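Local coordinates for protein cystatin-F (Homo sapiens, PDB 2CH9) that inhibits papain-like cysteine proteases such as papain and cathepsin L, less tightly than other cystatins, and forms a disulfide-linked homodimer, at residues Pro28-Ala33 against Ser54-Ala59; Ser37-Asn42 against Leu86-Cys91; Leu60-Ile63 against Tyr69-Glu72. All coordinates share one frame; numbering follows the deposited sequence.

Contact 1: residues Pro28-Ala33 against Ser54-Ala59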
# COMPACT_ATOMS: atom_id res chain seq x y z
N PRO A 28 8.34 -17.88 -5.38
CA PRO A 28 7.14 -18.71 -5.25
C PRO A 28 5.98 -17.99 -4.53
O PRO A 28 4.84 -18.13 -4.95
CB PRO A 28 7.63 -19.94 -4.48
CG PRO A 28 9.11 -20.01 -4.78
CD PRO A 28 9.54 -18.57 -4.86
N GLY A 29 6.28 -17.20 -3.50
CA GLY A 29 5.27 -16.40 -2.82
C GLY A 29 4.64 -15.34 -3.72
O GLY A 29 3.42 -15.12 -3.70
N VAL A 30 5.48 -14.66 -4.51
CA VAL A 30 4.98 -13.71 -5.50
C VAL A 30 4.07 -14.40 -6.51
O VAL A 30 3.04 -13.85 -6.86
CB VAL A 30 6.10 -13.02 -6.28
CG1 VAL A 30 5.52 -12.20 -7.44
CG2 VAL A 30 6.91 -12.11 -5.37
N LEU A 31 4.46 -15.59 -6.96
CA LEU A 31 3.68 -16.32 -7.95
C LEU A 31 2.30 -16.70 -7.41
O LEU A 31 1.30 -16.58 -8.13
CB LEU A 31 4.43 -17.56 -8.44
CG LEU A 31 5.76 -17.29 -9.15
CD1 LEU A 31 6.54 -18.57 -9.31
CD2 LEU A 31 5.57 -16.62 -10.51
N GLN A 32 2.25 -17.13 -6.15
CA GLN A 32 0.99 -17.48 -5.50
C GLN A 32 0.14 -16.24 -5.29
O GLN A 32 -1.07 -16.29 -5.43
CB GLN A 32 1.23 -18.22 -4.18
CG GLN A 32 -0.05 -18.67 -3.48
CD GLN A 32 -0.91 -19.63 -4.33
OE1 GLN A 32 -0.53 -20.78 -4.56
NE2 GLN A 32 -2.07 -19.14 -4.80
N ALA A 33 0.77 -15.11 -4.96
CA ALA A 33 0.03 -13.86 -4.76
C ALA A 33 -0.63 -13.38 -6.06
O ALA A 33 -1.77 -12.90 -6.06
CB ALA A 33 0.94 -12.79 -4.14
N SER A 54 -0.66 -13.66 -16.53
CA SER A 54 0.19 -13.95 -17.69
C SER A 54 1.62 -13.45 -17.53
O SER A 54 2.53 -14.02 -18.12
CB SER A 54 -0.44 -13.43 -19.00
OG SER A 54 -0.51 -12.02 -19.04
N ARG A 55 1.82 -12.40 -16.74
CA ARG A 55 3.15 -11.83 -16.54
C ARG A 55 3.18 -11.00 -15.27
O ARG A 55 2.25 -10.25 -15.00
CB ARG A 55 3.54 -10.97 -17.76
CG ARG A 55 4.95 -10.40 -17.72
CD ARG A 55 5.44 -10.04 -19.13
NE ARG A 55 4.89 -8.77 -19.61
CZ ARG A 55 5.61 -7.70 -19.94
NH1 ARG A 55 6.94 -7.73 -19.88
NH2 ARG A 55 5.00 -6.59 -20.35
N ILE A 56 4.24 -11.13 -14.49
CA ILE A 56 4.43 -10.29 -13.32
C ILE A 56 5.62 -9.41 -13.61
O ILE A 56 6.75 -9.89 -13.70
CB ILE A 56 4.67 -11.12 -12.05
CG1 ILE A 56 3.52 -12.09 -11.84
CG2 ILE A 56 4.86 -10.19 -10.83
CD1 ILE A 56 3.90 -13.28 -11.02
N THR A 57 5.37 -8.11 -13.78
CA THR A 57 6.42 -7.20 -14.23
C THR A 57 7.19 -6.57 -13.07
O THR A 57 8.40 -6.35 -13.18
CB THR A 57 5.88 -6.11 -15.19
OG1 THR A 57 4.58 -5.71 -14.77
CG2 THR A 57 5.77 -6.67 -16.59
N ARG A 58 6.50 -6.32 -11.96
CA ARG A 58 7.11 -5.69 -10.78
C ARG A 58 6.48 -6.24 -9.51
O ARG A 58 5.31 -6.62 -9.51
CB ARG A 58 6.99 -4.15 -10.84
CG ARG A 58 7.82 -3.54 -11.95
CD ARG A 58 7.92 -2.02 -11.94
NE ARG A 58 6.82 -1.40 -12.68
CZ ARG A 58 6.72 -0.09 -12.95
NH1 ARG A 58 7.66 0.76 -12.54
NH2 ARG A 58 5.67 0.37 -13.62
N ALA A 59 7.25 -6.28 -8.44
CA ALA A 59 6.78 -6.86 -7.18
C ALA A 59 7.53 -6.24 -6.00
O ALA A 59 8.76 -6.09 -6.05
CB ALA A 59 6.98 -8.37 -7.17
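In the cystatin fold a long helix lies across a curved antiparallel sheet, and here Val30 and Leu31, in the first turns of helix 28-44, meet Ile56 and Ala59 of strand 49-63. The two short axes cross at 122° and come within 10.1 Å of each other. Val30 carries most of the helix side. Its CG1 stands anti to the backbone N (chi1 171°), which places that methyl between two strand side chains: Val30 CG1 lies 4.0 Å from Ile56 CG2 and 4.1 Å from Ala59 CB. The second methyl, Val30 CG2, leans on the same Ala59 CB at 4.2 Å, so the alanine methyl is met by both branches of the valine. Val30 and Ile56 run past each other in opposite directions. Leu31 instead meets Ile56 nearly at a right angle, its CD2 at 3.8 Å from Ile56 CD1. Ile56 thus uses one branch on Val30 alone and the end of the other on both helix residues.

The strand is kinked by two classic beta bulges, Ser54 and Arg55 opposite Glu74 and Thr57 and Arg58 opposite Glu72. Ile56 and Ala59, three positions apart, both point toward the helix, with the second bulge between them. Glu74 is also salt-bridged to Arg55. Val30 further touches Ile23 and Leu71. With methyl groups alone meeting between helix and strand, the contact is held by apolar burial, deepest at Val30 and Ala59 and fading toward Leu31 at the exposed edge.

Contact 2: residues Ser37-Asn42 against Leu86-Cys91. With NAG (2-acetamido-2-deoxy-beta-D-glucopyranose), chain B.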
# COMPACT_ATOMS: atom_id res chain seq x y z
N SER A 37 -4.61 -12.81 -7.01
CA SER A 37 -5.08 -11.57 -7.65
C SER A 37 -6.04 -11.86 -8.79
O SER A 37 -7.13 -11.28 -8.87
CB SER A 37 -3.90 -10.76 -8.17
OG SER A 37 -3.07 -10.41 -7.09
N VAL A 38 -5.65 -12.79 -9.67
CA VAL A 38 -6.49 -13.09 -10.82
C VAL A 38 -7.76 -13.85 -10.43
O VAL A 38 -8.80 -13.71 -11.08
CB VAL A 38 -5.72 -13.77 -11.95
CG1 VAL A 38 -5.45 -15.26 -11.65
CG2 VAL A 38 -6.47 -13.57 -13.27
N GLU A 39 -7.68 -14.60 -9.34
CA GLU A 39 -8.85 -15.26 -8.77
C GLU A 39 -9.83 -14.25 -8.16
O GLU A 39 -11.04 -14.42 -8.28
CB GLU A 39 -8.42 -16.33 -7.75
CG GLU A 39 -7.68 -17.49 -8.39
CD GLU A 39 -7.28 -18.56 -7.40
OE1 GLU A 39 -7.18 -18.25 -6.19
OE2 GLU A 39 -7.07 -19.71 -7.84
N LYS A 40 -9.31 -13.20 -7.52
CA LYS A 40 -10.13 -12.07 -7.08
C LYS A 40 -10.79 -11.42 -8.30
O LYS A 40 -11.97 -11.09 -8.25
CB LYS A 40 -9.31 -11.05 -6.30
CG LYS A 40 -10.07 -9.79 -5.86
CD LYS A 40 -10.93 -10.10 -4.65
CE LYS A 40 -11.43 -8.83 -3.98
NZ LYS A 40 -11.80 -9.14 -2.56
N PHE A 41 -10.04 -11.27 -9.39
CA PHE A 41 -10.57 -10.73 -10.65
C PHE A 41 -11.71 -11.59 -11.19
O PHE A 41 -12.77 -11.06 -11.54
CB PHE A 41 -9.48 -10.59 -11.72
CG PHE A 41 -9.96 -9.93 -13.00
CD1 PHE A 41 -9.91 -8.55 -13.14
CD2 PHE A 41 -10.46 -10.69 -14.05
CE1 PHE A 41 -10.35 -7.92 -14.30
CE2 PHE A 41 -10.92 -10.08 -15.22
CZ PHE A 41 -10.87 -8.69 -15.35
N ASN A 42 -11.49 -12.90 -11.28
CA ASN A 42 -12.56 -13.81 -11.77
C ASN A 42 -13.79 -13.76 -10.88
O ASN A 42 -14.92 -13.78 -11.37
CB ASN A 42 -12.07 -15.26 -11.96
CG ASN A 42 -10.93 -15.37 -12.96
OD1 ASN A 42 -10.90 -14.67 -13.98
ND2 ASN A 42 -9.97 -16.26 -12.68
N LEU A 86 -13.19 -25.33 -13.04
CA LEU A 86 -11.94 -25.58 -13.73
C LEU A 86 -10.77 -24.94 -13.01
O LEU A 86 -10.86 -23.81 -12.52
CB LEU A 86 -12.02 -25.09 -15.18
CG LEU A 86 -13.03 -25.88 -16.04
CD1 LEU A 86 -13.22 -25.21 -17.40
CD2 LEU A 86 -12.63 -27.36 -16.18
N ARG A 87 -9.68 -25.68 -12.94
CA ARG A 87 -8.46 -25.22 -12.28
C ARG A 87 -7.56 -24.44 -13.24
O ARG A 87 -7.26 -24.90 -14.34
CB ARG A 87 -7.73 -26.41 -11.62
CG ARG A 87 -7.70 -27.71 -12.46
CD ARG A 87 -7.34 -29.00 -11.67
NE ARG A 87 -6.26 -28.83 -10.68
CZ ARG A 87 -5.01 -28.43 -10.95
NH1 ARG A 87 -4.65 -28.12 -12.19
NH2 ARG A 87 -4.13 -28.32 -9.97
N LEU A 88 -7.13 -23.26 -12.80
CA LEU A 88 -6.33 -22.36 -13.63
C LEU A 88 -4.96 -22.87 -14.07
O LEU A 88 -4.51 -22.51 -15.15
CB LEU A 88 -6.15 -21.01 -12.93
CG LEU A 88 -7.34 -20.07 -12.99
CD1 LEU A 88 -7.09 -18.88 -12.08
CD2 LEU A 88 -7.52 -19.62 -14.43
N ASP A 89 -4.31 -23.70 -13.25
CA ASP A 89 -3.05 -24.33 -13.64
C ASP A 89 -3.15 -25.10 -14.96
O ASP A 89 -2.17 -25.21 -15.69
CB ASP A 89 -2.54 -25.27 -12.55
CG ASP A 89 -2.00 -24.52 -11.33
OD1 ASP A 89 -1.62 -23.33 -11.45
OD2 ASP A 89 -1.95 -25.13 -10.25
N ASP A 90 -4.34 -25.62 -15.26
CA ASP A 90 -4.56 -26.38 -16.49
C ASP A 90 -5.26 -25.60 -17.61
O ASP A 90 -5.59 -26.16 -18.65
CB ASP A 90 -5.32 -27.67 -16.19
CG ASP A 90 -4.51 -28.65 -15.36
OD1 ASP A 90 -3.27 -28.73 -15.53
OD2 ASP A 90 -5.12 -29.34 -14.52
N CYS A 91 -5.45 -24.29 -17.41
CA CYS A 91 -6.04 -23.44 -18.45
C CYS A 91 -4.97 -22.74 -19.28
O CYS A 91 -4.02 -22.19 -18.73
CB CYS A 91 -7.00 -22.42 -17.84
SG CYS A 91 -8.43 -23.20 -17.04
C1 NAG B . -16.88 -12.72 -4.75
C2 NAG B . -16.66 -11.95 -3.45
C3 NAG B . -17.91 -12.02 -2.57
C4 NAG B . -19.14 -11.55 -3.34
C5 NAG B . -19.24 -12.10 -4.77
C6 NAG B . -20.03 -10.99 -5.42
C7 NAG B . -14.30 -11.87 -2.70
C8 NAG B . -13.35 -12.35 -1.64
N2 NAG B . -15.50 -12.46 -2.71
O3 NAG B . -17.75 -11.15 -1.47
O4 NAG B . -20.34 -11.78 -2.62
O5 NAG B . -17.99 -12.15 -5.44
O6 NAG B . -21.07 -11.35 -6.29
O7 NAG B . -13.97 -10.98 -3.49
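Beside the central helix of the cystatin fold, the segment joining strands 67-78 and 102-112 makes a short 3-10 turn at residues 88-90, and from it Leu88 reaches helix 28-44. A single methyl does the touching. Leu88 CD1 meets three helix side chains: it lies 4.0 Å from Val38 CG1, 4.0 Å from Glu39 CG and 3.9 Å from Asn42 ND2. Val38 and Leu88 approach tip to tip; the valine holds CG1 between its backbone N and carbonyl carbon (chi1 77°), the branch that reaches the leucine. Glu39 slides past Leu88 in the opposite direction, and the methylene CG is its nearest atom. Asn42 and Leu88 approach from opposite directions, the amide ND2 merely touching the methyl; the amide is committed to the sheet, where OD1 accepts a hydrogen bond from Phe51 N. Leu88 also packs on Leu50 of strand 49-63.

The turn carries charge on its outer side. Arg87 NH1 and Asp90 OD2 are 2.7 Å apart in a salt bridge whose hydrogen bond is weak and bent (124°), and Arg87 NH2 has a longer ionic contact with Asp89. Asp89 also pairs with Arg35 of the helix, a second tie between turn and helix. Just after the turn, Cys91 is disulfide-bonded to Cys80.

On another side of the helix Lys40 NZ donates a hydrogen bond of 3.0 Å to O7 of the NAG acetamido group, part of an attached glycan. The interface with 86-91 is therefore chiefly a leucine methyl against valine and glutamate carbons and a buried asparagine amide; charge pairing stays around its margin, where Asp89, Arg87 and Asp90 form a network.

Contact 3: residues Leu60-Ile63 against Tyr69-Glu72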
# COMPACT_ATOMS: atom_id res chain seq x y z
N LEU A 60 6.78 -5.89 -4.96
CA LEU A 60 7.33 -5.49 -3.66
C LEU A 60 6.65 -6.37 -2.63
O LEU A 60 5.54 -6.84 -2.84
CB LEU A 60 7.04 -4.02 -3.31
CG LEU A 60 7.62 -2.87 -4.14
CD1 LEU A 60 6.88 -1.56 -3.90
CD2 LEU A 60 9.12 -2.67 -3.90
N VAL A 61 7.33 -6.61 -1.51
CA VAL A 61 6.72 -7.36 -0.42
C VAL A 61 6.98 -6.56 0.86
O VAL A 61 8.03 -5.97 1.03
CB VAL A 61 7.29 -8.78 -0.34
CG1 VAL A 61 8.81 -8.74 -0.06
CG2 VAL A 61 6.54 -9.62 0.69
N GLN A 62 5.99 -6.51 1.73
CA GLN A 62 6.14 -5.80 2.97
C GLN A 62 5.77 -6.74 4.11
O GLN A 62 4.77 -7.47 4.01
CB GLN A 62 5.24 -4.57 2.95
CG GLN A 62 5.23 -3.72 4.21
CD GLN A 62 4.27 -2.55 4.10
OE1 GLN A 62 3.28 -2.62 3.37
NE2 GLN A 62 4.58 -1.45 4.79
N ILE A 63 6.56 -6.73 5.19
CA ILE A 63 6.18 -7.48 6.40
C ILE A 63 5.15 -6.71 7.22
O ILE A 63 5.43 -5.63 7.73
CB ILE A 63 7.38 -7.81 7.33
CG1 ILE A 63 8.52 -8.48 6.55
CG2 ILE A 63 6.92 -8.68 8.50
CD1 ILE A 63 8.07 -9.64 5.68
N TYR A 69 1.97 -8.36 -0.48
CA TYR A 69 2.57 -8.21 -1.81
C TYR A 69 1.98 -7.04 -2.52
O TYR A 69 0.77 -6.82 -2.47
CB TYR A 69 2.39 -9.48 -2.63
CG TYR A 69 3.11 -10.65 -2.04
CD1 TYR A 69 4.47 -10.88 -2.30
CD2 TYR A 69 2.46 -11.53 -1.17
CE1 TYR A 69 5.13 -11.95 -1.73
CE2 TYR A 69 3.12 -12.60 -0.60
CZ TYR A 69 4.44 -12.81 -0.89
OH TYR A 69 5.07 -13.89 -0.33
N MET A 70 2.82 -6.22 -3.14
CA MET A 70 2.34 -5.17 -4.02
C MET A 70 2.82 -5.57 -5.40
O MET A 70 4.03 -5.64 -5.63
CB MET A 70 2.91 -3.81 -3.60
CG MET A 70 2.59 -3.46 -2.17
SD MET A 70 3.45 -2.00 -1.60
CE MET A 70 2.54 -1.69 -0.08
N LEU A 71 1.88 -5.84 -6.31
CA LEU A 71 2.21 -6.49 -7.58
C LEU A 71 1.72 -5.71 -8.77
O LEU A 71 0.64 -5.12 -8.76
CB LEU A 71 1.62 -7.90 -7.65
CG LEU A 71 1.88 -8.91 -6.55
CD1 LEU A 71 1.19 -10.20 -6.93
CD2 LEU A 71 3.39 -9.16 -6.33
N GLU A 72 2.56 -5.70 -9.81
CA GLU A 72 2.18 -5.27 -11.14
C GLU A 72 2.13 -6.55 -11.97
O GLU A 72 3.15 -7.16 -12.25
CB GLU A 72 3.22 -4.29 -11.69
CG GLU A 72 2.85 -3.65 -13.00
CD GLU A 72 3.94 -2.72 -13.52
OE1 GLU A 72 5.00 -3.23 -13.98
OE2 GLU A 72 3.76 -1.49 -13.46
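Leu60 and Met70 exchange two backbone hydrogen bonds across adjoining antiparallel strands. Leu60 N donates to Met70 O over 2.8 Å, with an N-H...O angle of 166°. The return bond, Met70 N to Leu60 O, is also 2.8 Å long and equally straight, at 170°. Leu60 O has a further, weaker partner, the CA-H of Tyr69, with Tyr69 CA 3.4 Å from Leu60 O. Farther along, Gln62 and Lys68 carry on the backbone pairing, and Val61 bonds outward to Lys21.

Val61 and Tyr69 form the neighbouring non-hydrogen-bonded pair, their side chains parallel and on the face that the helix covers. Val61 CG2, anti to its own N, sits over one face of the phenol ring in a CH-pi contact, 4.1 Å from the ring centroid; its closest ring atom is Tyr69 CE1 at 3.6 Å. Ala33 and Val30 of helix 28-44 also pack against this tyrosine.

Leu60 and Met70 point to the other face, where Leu60 CB lies 4.1 Å from Met70 CB. The methionine chain is extended beyond CG and carries its methyl to Gln62, with Met70 CE 3.6 Å from Gln62 OE1. The amide nitrogen of Gln62 donates to the carbonyl oxygen of Gly18, the reactive-site residue. On this face Met70 packs on Met70 of the second subunit, and Leu60 on Phe19 of that subunit.

Both carboxylate oxygens of Glu72 have partners on strand 49-63: OE1 meets Thr57 OG1, and OE2 is salt-bridged to Arg58 NH2. These strands form the first beta hairpin of the cystatin fold; Gln62 and Ile63 begin the secondary contact area, the QxVxG-type loop that in relatives enters the protease cleft beside the N-terminal segment.

Contacts 1 and 3 share strand 49-63 and have centres about 9 Å apart; the centre of contact 2 is about 14 Å from that of contact 1 and about 20 Å from that of contact 3. Contacts 1 and 3 are directly joined: Thr57 OG1 is 2.6 Å from Glu72 OE1, a probable hydrogen bond, the Arg58 NH2 to Glu72 OE2 salt bridge spans 2.7 Å, and Ala33 CB packs on Tyr69 CD2 at 3.6 Å. Helix 28-44 packs on the hairpin through its first turns in contact 1 and touches the 86-91 turn further along in contact 2. Only contact 3 belongs to the inhibitory edge, with Gln62 hydrogen-bonded to the reactive-site Gly18, whereas contact 2 lies beside the glycan.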